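Local coordinates for putative flagellar hook-associated protein (Vibrio parahaemolyticus, PDB 3PWX) that is a putative flagellar hook-associated protein of the bacterial flagellin family, probably a structural component of the flagellum, at residues Arg71-Ile75 with Ile162-Pro168; Arg82-Glu86 with Lys112-Tyr117; Gln157-Leu161 with Glu175-Ser179. All coordinates share one frame; numbering follows the deposited sequence.

In the fold
All three contacts lie toward one end of the elongated chain, on the same side of its centre. Contact 1 and contact 2 share helix 71-89. Contact 1 and contact 3 share helix 154-166. The centres of contacts 1 and 3 are about 11 Å apart, those of 2 and 3 about 15 Å, and those of 1 and 2 about 18 Å. Along the chain, both segments of contact 2 fall between those of contact 1, whereas contacts 1 and 3 interleave. Asp159 links contacts 2 and 3 by salt bridges to Arg82 and Lys112. Together they join helices 71-89, 154-166 and 172-223 alongside helix 7-61 and tie hairpin loop 112-117 to their side.

Contact 1 (Arg71-Ile75 with Ile162-Pro168); sequences RSGMI and IAEFEKP
The Phe165 ring carries Arg71 over one face. Arg71 CD stands close to the ring normal, 4.1 Å from the Phe165 centroid, in a CH-pi contact shifted toward the rim. The guanidinium lies further out and is tilted by 31° from the ring plane. Arg71 CZ is 5.5 Å from the same centroid, so any cation-pi attraction is weak at most. At the edge of the ring, near its plane, sits Ile75 CG1. The SE atom of Met74, a selenomethionine, approaches obliquely and comes within 4.4 Å of Phe165 CE1.

The two side chains Arg71 and Phe165 cross at about a right angle. The arginine chain bends at its third torsion, rises from the ring face and leads NH2 toward the end of the facing helix. Arg71 NH2 ends 4.2 Å from Pro168 CG, just past the place where Lys167 leaves helical geometry. Arg71 NE is hydrogen-bonded to Gly61 O, which anchors the guanidinium at NE. Phe172 of helix 172-223 also packs on this arginine.

Ile75 fills the next part of the interface. Its chain is extended at chi2 (162°), which carries CD1 across to the facing helix. There CD1 lies 3.8 Å from Phe165 CB and 3.7 Å from Glu166 CG. Glu166 thus contributes its aliphatic part. The branch methyl takes a separate neighbour: Ile75 CG2 meets Ile162 CG2 at 4.3 Å.

The segments are held by apolar packing and the Arg71-Phe165 CH-pi contact. The local axes are 10.2 Å apart, with an angle of 164° between their directions. This is an antiparallel pairing of helix 71-89 with helix 154-166, as expected in an alpha-helical bundle such as those of the flagellin family.

Contact 2 (Arg82-Glu86 with Lys112-Tyr117); sequences RDSIE and KSSGAY
Segment 82-86 of helix 71-89 faces the loop 112-117 at a distance, Glu86 CA and Tyr117 CA being 9.0 Å apart, so long side chains make the contact. Tyr117 reaches across to the helix. Glu86 OE1 lies in the plane of its ring, at the edge, 3.2 Å from Tyr117 CE1. The carboxylate is turned 73° from the ring. Lys112 CG covers one face of the same ring.

The loop belongs to a beta-hairpin, between the short antiparallel strands 110-111 and 118-119. A type I beta turn runs from Lys112 to Gly115, whose backbone angles call for glycine. Tyr117 N is hydrogen-bonded to Asn156 OD1, which ties the loop to helix 154-166.

Arg82 bends at chi3 (72°) and lays its guanidinium edge against Asp83. NE and NH1 both donate, in the guanidinium plane, to the single oxygen Asp83 OD1, and the Arg82 NH1 to Asp83 OD1 salt bridge measures 2.9 Å. Tyr117 OH and Lys112 NZ lie over one and the same guanidinium face. Arg82 NE is 2.8 Å from Tyr117 OH, but the angle is too poor for a hydrogen bond. Lys112 NZ gives Tyr117 OH a weak bond. The two cationic ends converge on one carboxylate, Arg82 NH2 bridging Asp159 OD1 and Lys112 NZ bridging Asp159 OD2.

Contact 3 (Gln157-Leu161 with Glu175-Ser179); sequences QIDAL and EVDAS
Leu161 packs against Val176 and Ser179 in the tight, buried part of this contact. Leu161 CD1 meets Val176 CG2 at 3.6 Å, and Ser179 OG lies 3.3 Å from Leu161 CB. Val58 of helix 7-61 touches Leu161 as well. The Ser179 hydroxyl donates to Glu175 O, one turn back in its own helix.

The segments form part of an antiparallel helical hairpin, helix 154-166 followed after a short loop by helix 172-223. Their local axes are 9.1 Å apart and their directions differ by 155°, close to antiparallel.

The side formed by Gln157, Ala160, Glu175 and Ala178 is more open, each of these residues being partly exposed. The Gln157 amide spans the two parts. Its chain bends at chi2 (61°), which brings the amide nitrogen between two acceptors. Gln157 NE2 donates to Glu175 OE1 at 2.7 Å and to Ser179 OG at 3.2 Å, the second bond being the straighter. Both acceptors lie within about 10° of the amide plane, so the two bonds hold the amide against rotation. Glu175 folds over at its second torsion and sets OE2 3.5 Å from Ala160 CB. The small Ala178 methyl rests against the Gln157 amide.

Contact 1 (Arg71-Ile75 with Ile162-Pro168)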
loop_
_atom_site.group_PDB
_atom_site.type_symbol
_atom_site.label_atom_id
_atom_site.label_comp_id
_atom_site.label_asym_id
_atom_site.label_seq_id
_atom_site.Cartn_x
_atom_site.Cartn_y
_atom_site.Cartn_z
ATOM N N ARG A 71 28.089 -15.665 38.447
ATOM C CA ARG A 71 27.190 -15.781 37.302
ATOM C C ARG A 71 25.736 -16.013 37.670
ATOM O O ARG A 71 24.915 -16.153 36.790
ATOM C CB ARG A 71 27.631 -16.889 36.341
ATOM C CG ARG A 71 28.878 -16.554 35.541
ATOM C CD ARG A 71 28.876 -17.300 34.222
ATOM N NE ARG A 71 30.211 -17.657 33.728
ATOM C CZ ARG A 71 30.794 -18.847 33.911
ATOM N NH1 ARG A 71 32.000 -19.069 33.397
ATOM N NH2 ARG A 71 30.174 -19.822 34.592
ATOM N N SER A 72 25.408 -16.061 38.953
ATOM C CA SER A 72 24.014 -16.238 39.345
ATOM C C SER A 72 23.240 -14.913 39.246
ATOM O O SER A 72 22.022 -14.907 39.149
ATOM C CB SER A 72 23.911 -16.904 40.731
ATOM O OG SER A 72 22.897 -16.313 41.540
ATOM N N GLY A 73 23.955 -13.796 39.247
ATOM C CA GLY A 73 23.324 -12.487 39.161
ATOM C C GLY A 73 23.146 -12.087 37.710
ATOM O O GLY A 73 22.194 -11.392 37.355
HETATM N N MSE A 74 24.077 -12.538 36.876
HETATM C CA MSE A 74 23.981 -12.398 35.441
HETATM C C MSE A 74 22.758 -13.124 34.915
HETATM O O MSE A 74 22.021 -12.591 34.087
HETATM C CB MSE A 74 25.214 -12.974 34.760
HETATM C CG MSE A 74 26.351 -12.005 34.609
HETATM SE SE MSE A 74 27.922 -12.980 34.007
HETATM C CE MSE A 74 29.252 -12.122 35.184
ATOM N N ILE A 75 22.546 -14.339 35.403
ATOM C CA ILE A 75 21.412 -15.124 35.007
ATOM C C ILE A 75 20.066 -14.412 35.175
ATOM O O ILE A 75 19.280 -14.403 34.266
ATOM C CB ILE A 75 21.465 -16.503 35.647
ATOM C CG1 ILE A 75 22.428 -17.355 34.819
ATOM C CG2 ILE A 75 20.055 -17.123 35.784
ATOM C CD1 ILE A 75 22.948 -18.596 35.502
ATOM N N ILE A 162 21.665 -19.706 29.232
ATOM C CA ILE A 162 21.363 -19.756 30.664
ATOM C C ILE A 162 21.608 -21.149 31.286
ATOM O O ILE A 162 22.106 -21.269 32.390
ATOM C CB ILE A 162 19.897 -19.295 30.917
ATOM C CG1 ILE A 162 19.764 -17.790 30.630
ATOM C CG2 ILE A 162 19.438 -19.692 32.339
ATOM C CD1 ILE A 162 18.377 -17.219 30.661
ATOM N N ALA A 163 21.246 -22.191 30.555
ATOM C CA ALA A 163 21.528 -23.558 30.936
ATOM C C ALA A 163 23.040 -23.760 30.966
ATOM O O ALA A 163 23.603 -24.233 31.944
ATOM C CB ALA A 163 20.849 -24.523 29.941
ATOM N N GLU A 164 23.715 -23.353 29.909
ATOM C CA GLU A 164 25.166 -23.454 29.846
ATOM C C GLU A 164 25.868 -22.613 30.946
ATOM O O GLU A 164 26.908 -23.034 31.494
ATOM C CB GLU A 164 25.617 -23.088 28.440
ATOM C CG GLU A 164 26.975 -23.560 28.011
ATOM C CD GLU A 164 27.181 -25.074 28.039
ATOM O OE1 GLU A 164 26.378 -25.863 27.492
ATOM O OE2 GLU A 164 28.212 -25.466 28.595
ATOM N N PHE A 165 25.296 -21.445 31.280
ATOM C CA PHE A 165 25.768 -20.654 32.431
ATOM C C PHE A 165 25.582 -21.356 33.780
ATOM O O PHE A 165 26.380 -21.158 34.661
ATOM C CB PHE A 165 25.125 -19.276 32.493
ATOM C CG PHE A 165 25.818 -18.244 31.661
ATOM C CD1 PHE A 165 25.625 -16.890 31.913
ATOM C CD2 PHE A 165 26.662 -18.609 30.610
ATOM C CE1 PHE A 165 26.272 -15.910 31.128
ATOM C CE2 PHE A 165 27.310 -17.644 29.834
ATOM C CZ PHE A 165 27.117 -16.297 30.097
ATOM N N GLU A 166 24.527 -22.149 33.945
ATOM C CA GLU A 166 24.277 -22.804 35.210
ATOM C C GLU A 166 25.181 -24.039 35.406
ATOM O O GLU A 166 25.769 -24.237 36.466
ATOM C CB GLU A 166 22.822 -23.200 35.313
ATOM C CG GLU A 166 21.864 -22.102 35.695
ATOM C CD GLU A 166 20.445 -22.600 35.521
ATOM O OE1 GLU A 166 19.658 -22.027 34.718
ATOM O OE2 GLU A 166 20.136 -23.641 36.161
ATOM N N LYS A 167 25.271 -24.872 34.378
ATOM C CA LYS A 167 26.138 -26.019 34.426
ATOM C C LYS A 167 26.968 -26.077 33.172
ATOM O O LYS A 167 26.586 -26.735 32.217
ATOM C CB LYS A 167 25.341 -27.319 34.574
ATOM C CG LYS A 167 26.253 -28.563 34.680
ATOM C CD LYS A 167 25.526 -29.778 35.245
ATOM C CE LYS A 167 26.517 -30.852 35.692
ATOM N NZ LYS A 167 25.809 -32.035 36.278
ATOM N N PRO A 168 28.124 -25.404 33.174
ATOM C CA PRO A 168 28.972 -25.460 31.987
ATOM C C PRO A 168 29.228 -26.884 31.491
ATOM O O PRO A 168 29.314 -27.816 32.292
ATOM C CB PRO A 168 30.268 -24.796 32.448
ATOM C CG PRO A 168 29.827 -23.830 33.511
ATOM C CD PRO A 168 28.640 -24.470 34.196
#

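Contact 2 (Arg82-Glu86 with Lys112-Tyr117)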
loop_
_atom_site.group_PDB
_atom_site.type_symbol
_atom_site.label_atom_id
_atom_site.label_comp_id
_atom_site.label_asym_id
_atom_site.label_seq_id
_atom_site.Cartn_x
_atom_site.Cartn_y
_atom_site.Cartn_z
ATOM N N ARG A 82 15.241 -10.877 28.568
ATOM C CA ARG A 82 14.457 -11.888 27.937
ATOM C C ARG A 82 12.965 -11.633 28.120
ATOM O O ARG A 82 12.228 -11.614 27.121
ATOM C CB ARG A 82 14.840 -13.275 28.416
ATOM C CG ARG A 82 14.085 -14.399 27.710
ATOM C CD ARG A 82 14.125 -15.665 28.552
ATOM N NE ARG A 82 13.269 -15.527 29.736
ATOM C CZ ARG A 82 13.218 -16.411 30.738
ATOM N NH1 ARG A 82 12.448 -16.183 31.793
ATOM N NH2 ARG A 82 13.981 -17.490 30.702
ATOM N N ASP A 83 12.526 -11.344 29.337
ATOM C CA ASP A 83 11.087 -11.213 29.566
ATOM C C ASP A 83 10.573 -9.944 28.971
ATOM O O ASP A 83 9.563 -9.940 28.277
ATOM C CB ASP A 83 10.753 -11.241 31.050
ATOM C CG ASP A 83 11.021 -12.595 31.691
ATOM O OD1 ASP A 83 11.291 -13.595 30.981
ATOM O OD2 ASP A 83 10.963 -12.640 32.945
ATOM N N SER A 84 11.302 -8.870 29.221
ATOM C CA SER A 84 11.059 -7.564 28.637
ATOM C C SER A 84 10.932 -7.559 27.070
ATOM O O SER A 84 10.156 -6.785 26.485
ATOM C CB SER A 84 12.153 -6.631 29.160
ATOM O OG SER A 84 12.340 -5.494 28.335
ATOM N N ILE A 85 11.676 -8.428 26.395
ATOM C CA ILE A 85 11.593 -8.558 24.947
ATOM C C ILE A 85 10.328 -9.331 24.581
ATOM O O ILE A 85 9.686 -9.031 23.583
ATOM C CB ILE A 85 12.825 -9.269 24.383
ATOM C CG1 ILE A 85 13.988 -8.307 24.268
ATOM C CG2 ILE A 85 12.559 -9.897 23.055
ATOM C CD1 ILE A 85 15.375 -9.012 24.460
ATOM N N GLU A 86 9.955 -10.298 25.408
ATOM C CA GLU A 86 8.693 -10.980 25.214
ATOM C C GLU A 86 7.526 -10.026 25.368
ATOM O O GLU A 86 6.627 -10.048 24.551
ATOM C CB GLU A 86 8.540 -12.126 26.188
ATOM C CG GLU A 86 7.091 -12.667 26.274
ATOM C CD GLU A 86 7.036 -13.904 27.119
ATOM O OE1 GLU A 86 6.735 -14.994 26.561
ATOM O OE2 GLU A 86 7.377 -13.787 28.331
ATOM N N LYS A 112 4.847 -19.188 25.653
ATOM C CA LYS A 112 5.921 -20.029 26.262
ATOM C C LYS A 112 5.356 -21.250 26.962
ATOM O O LYS A 112 6.105 -22.060 27.520
ATOM C CB LYS A 112 6.824 -19.230 27.215
ATOM C CG LYS A 112 8.263 -19.754 27.214
ATOM C CD LYS A 112 9.054 -19.492 28.534
ATOM C CE LYS A 112 10.524 -19.965 28.392
ATOM N NZ LYS A 112 11.550 -19.274 29.319
ATOM N N SER A 113 4.032 -21.388 26.908
ATOM C CA SER A 113 3.296 -22.540 27.465
ATOM C C SER A 113 3.931 -23.910 27.245
ATOM O O SER A 113 3.696 -24.819 28.007
ATOM C CB SER A 113 1.890 -22.595 26.868
ATOM O OG SER A 113 1.048 -21.696 27.550
ATOM N N SER A 114 4.690 -24.066 26.170
ATOM C CA SER A 114 5.144 -25.380 25.770
ATOM C C SER A 114 6.470 -25.757 26.400
ATOM O O SER A 114 6.938 -26.875 26.213
ATOM C CB SER A 114 5.135 -25.527 24.220
ATOM O OG SER A 114 6.136 -24.787 23.551
ATOM N N GLY A 115 7.056 -24.843 27.178
ATOM C CA GLY A 115 8.450 -24.976 27.619
ATOM C C GLY A 115 9.469 -24.237 26.752
ATOM O O GLY A 115 10.603 -24.026 27.161
ATOM N N ALA A 116 9.079 -23.862 25.539
ATOM C CA ALA A 116 9.941 -23.035 24.664
ATOM C C ALA A 116 9.125 -21.845 24.120
ATOM O O ALA A 116 7.894 -21.886 24.139
ATOM C CB ALA A 116 10.521 -23.890 23.506
ATOM N N TYR A 117 9.794 -20.771 23.692
ATOM C CA TYR A 117 9.033 -19.680 23.038
ATOM C C TYR A 117 8.581 -20.101 21.665
ATOM O O TYR A 117 9.373 -20.571 20.852
ATOM C CB TYR A 117 9.797 -18.362 23.007
ATOM C CG TYR A 117 10.129 -17.837 24.383
ATOM C CD1 TYR A 117 9.197 -17.089 25.103
ATOM C CD2 TYR A 117 11.384 -18.099 24.972
ATOM C CE1 TYR A 117 9.506 -16.594 26.361
ATOM C CE2 TYR A 117 11.712 -17.611 26.247
ATOM C CZ TYR A 117 10.761 -16.858 26.938
ATOM O OH TYR A 117 11.043 -16.357 28.193
#

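Contact 3 (Gln157-Leu161 with Glu175-Ser179)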
loop_
_atom_site.group_PDB
_atom_site.type_symbol
_atom_site.label_atom_id
_atom_site.label_comp_id
_atom_site.label_asym_id
_atom_site.label_seq_id
_atom_site.Cartn_x
_atom_site.Cartn_y
_atom_site.Cartn_z
ATOM N N GLN A 157 17.550 -19.295 22.285
ATOM C CA GLN A 157 18.958 -19.443 22.284
ATOM C C GLN A 157 19.487 -18.876 23.594
ATOM O O GLN A 157 20.468 -19.380 24.141
ATOM C CB GLN A 157 19.560 -18.717 21.103
ATOM C CG GLN A 157 21.115 -18.690 21.093
ATOM C CD GLN A 157 21.668 -20.089 21.027
ATOM O OE1 GLN A 157 21.209 -20.896 20.210
ATOM N NE2 GLN A 157 22.648 -20.393 21.872
ATOM N N ILE A 158 18.818 -17.844 24.110
ATOM C CA ILE A 158 19.279 -17.204 25.333
ATOM C C ILE A 158 19.083 -18.207 26.500
ATOM O O ILE A 158 19.904 -18.237 27.440
ATOM C CB ILE A 158 18.653 -15.782 25.599
ATOM C CG1 ILE A 158 19.446 -15.009 26.664
ATOM C CG2 ILE A 158 17.242 -15.900 26.126
ATOM C CD1 ILE A 158 21.074 -14.936 26.487
ATOM N N ASP A 159 18.021 -19.029 26.393
ATOM C CA ASP A 159 17.737 -20.067 27.412
ATOM C C ASP A 159 18.743 -21.210 27.367
ATOM O O ASP A 159 19.158 -21.698 28.411
ATOM C CB ASP A 159 16.266 -20.585 27.338
ATOM C CG ASP A 159 15.288 -19.702 28.149
ATOM O OD1 ASP A 159 15.747 -18.773 28.870
ATOM O OD2 ASP A 159 14.067 -19.925 28.091
ATOM N N ALA A 160 19.146 -21.620 26.159
ATOM C CA ALA A 160 20.283 -22.550 26.004
ATOM C C ALA A 160 21.618 -22.000 26.632
ATOM O O ALA A 160 22.478 -22.758 27.115
ATOM C CB ALA A 160 20.484 -22.933 24.544
ATOM N N LEU A 161 21.771 -20.681 26.600
ATOM C CA LEU A 161 22.938 -20.075 27.171
ATOM C C LEU A 161 22.824 -20.073 28.696
ATOM O O LEU A 161 23.760 -20.429 29.359
ATOM C CB LEU A 161 23.215 -18.676 26.587
ATOM C CG LEU A 161 24.456 -18.114 27.315
ATOM C CD1 LEU A 161 25.743 -18.775 26.815
ATOM C CD2 LEU A 161 24.560 -16.627 27.266
ATOM N N GLU A 175 27.875 -22.268 22.720
ATOM C CA GLU A 175 26.578 -21.638 23.011
ATOM C C GLU A 175 26.740 -20.143 23.105
ATOM O O GLU A 175 25.911 -19.390 22.547
ATOM C CB GLU A 175 25.964 -22.125 24.317
ATOM C CG GLU A 175 25.403 -23.520 24.240
ATOM C CD GLU A 175 24.100 -23.625 23.472
ATOM O OE1 GLU A 175 23.762 -22.743 22.661
ATOM O OE2 GLU A 175 23.403 -24.641 23.666
ATOM N N VAL A 176 27.796 -19.713 23.815
ATOM C CA VAL A 176 28.160 -18.291 23.834
ATOM C C VAL A 176 28.154 -17.705 22.403
ATOM O O VAL A 176 27.464 -16.718 22.148
ATOM C CB VAL A 176 29.506 -18.050 24.600
ATOM C CG1 VAL A 176 30.158 -16.667 24.292
ATOM C CG2 VAL A 176 29.284 -18.261 26.106
ATOM N N ASP A 177 28.911 -18.318 21.490
ATOM C CA ASP A 177 28.993 -17.868 20.098
ATOM C C ASP A 177 27.638 -18.023 19.361
ATOM O O ASP A 177 27.291 -17.192 18.551
ATOM C CB ASP A 177 30.147 -18.558 19.345
ATOM C CG ASP A 177 31.518 -18.070 19.795
ATOM O OD1 ASP A 177 31.814 -16.830 19.653
ATOM O OD2 ASP A 177 32.325 -18.920 20.268
ATOM N N ALA A 178 26.851 -19.041 19.662
ATOM C CA ALA A 178 25.519 -19.101 19.033
ATOM C C ALA A 178 24.637 -17.977 19.556
ATOM O O ALA A 178 23.894 -17.348 18.793
ATOM C CB ALA A 178 24.858 -20.459 19.205
ATOM N N SER A 179 24.812 -17.676 20.843
ATOM C CA SER A 179 24.054 -16.617 21.509
ATOM C C SER A 179 24.376 -15.195 20.997
ATOM O O SER A 179 23.467 -14.375 20.835
ATOM C CB SER A 179 24.240 -16.694 23.012
ATOM O OG SER A 179 23.976 -18.005 23.463
#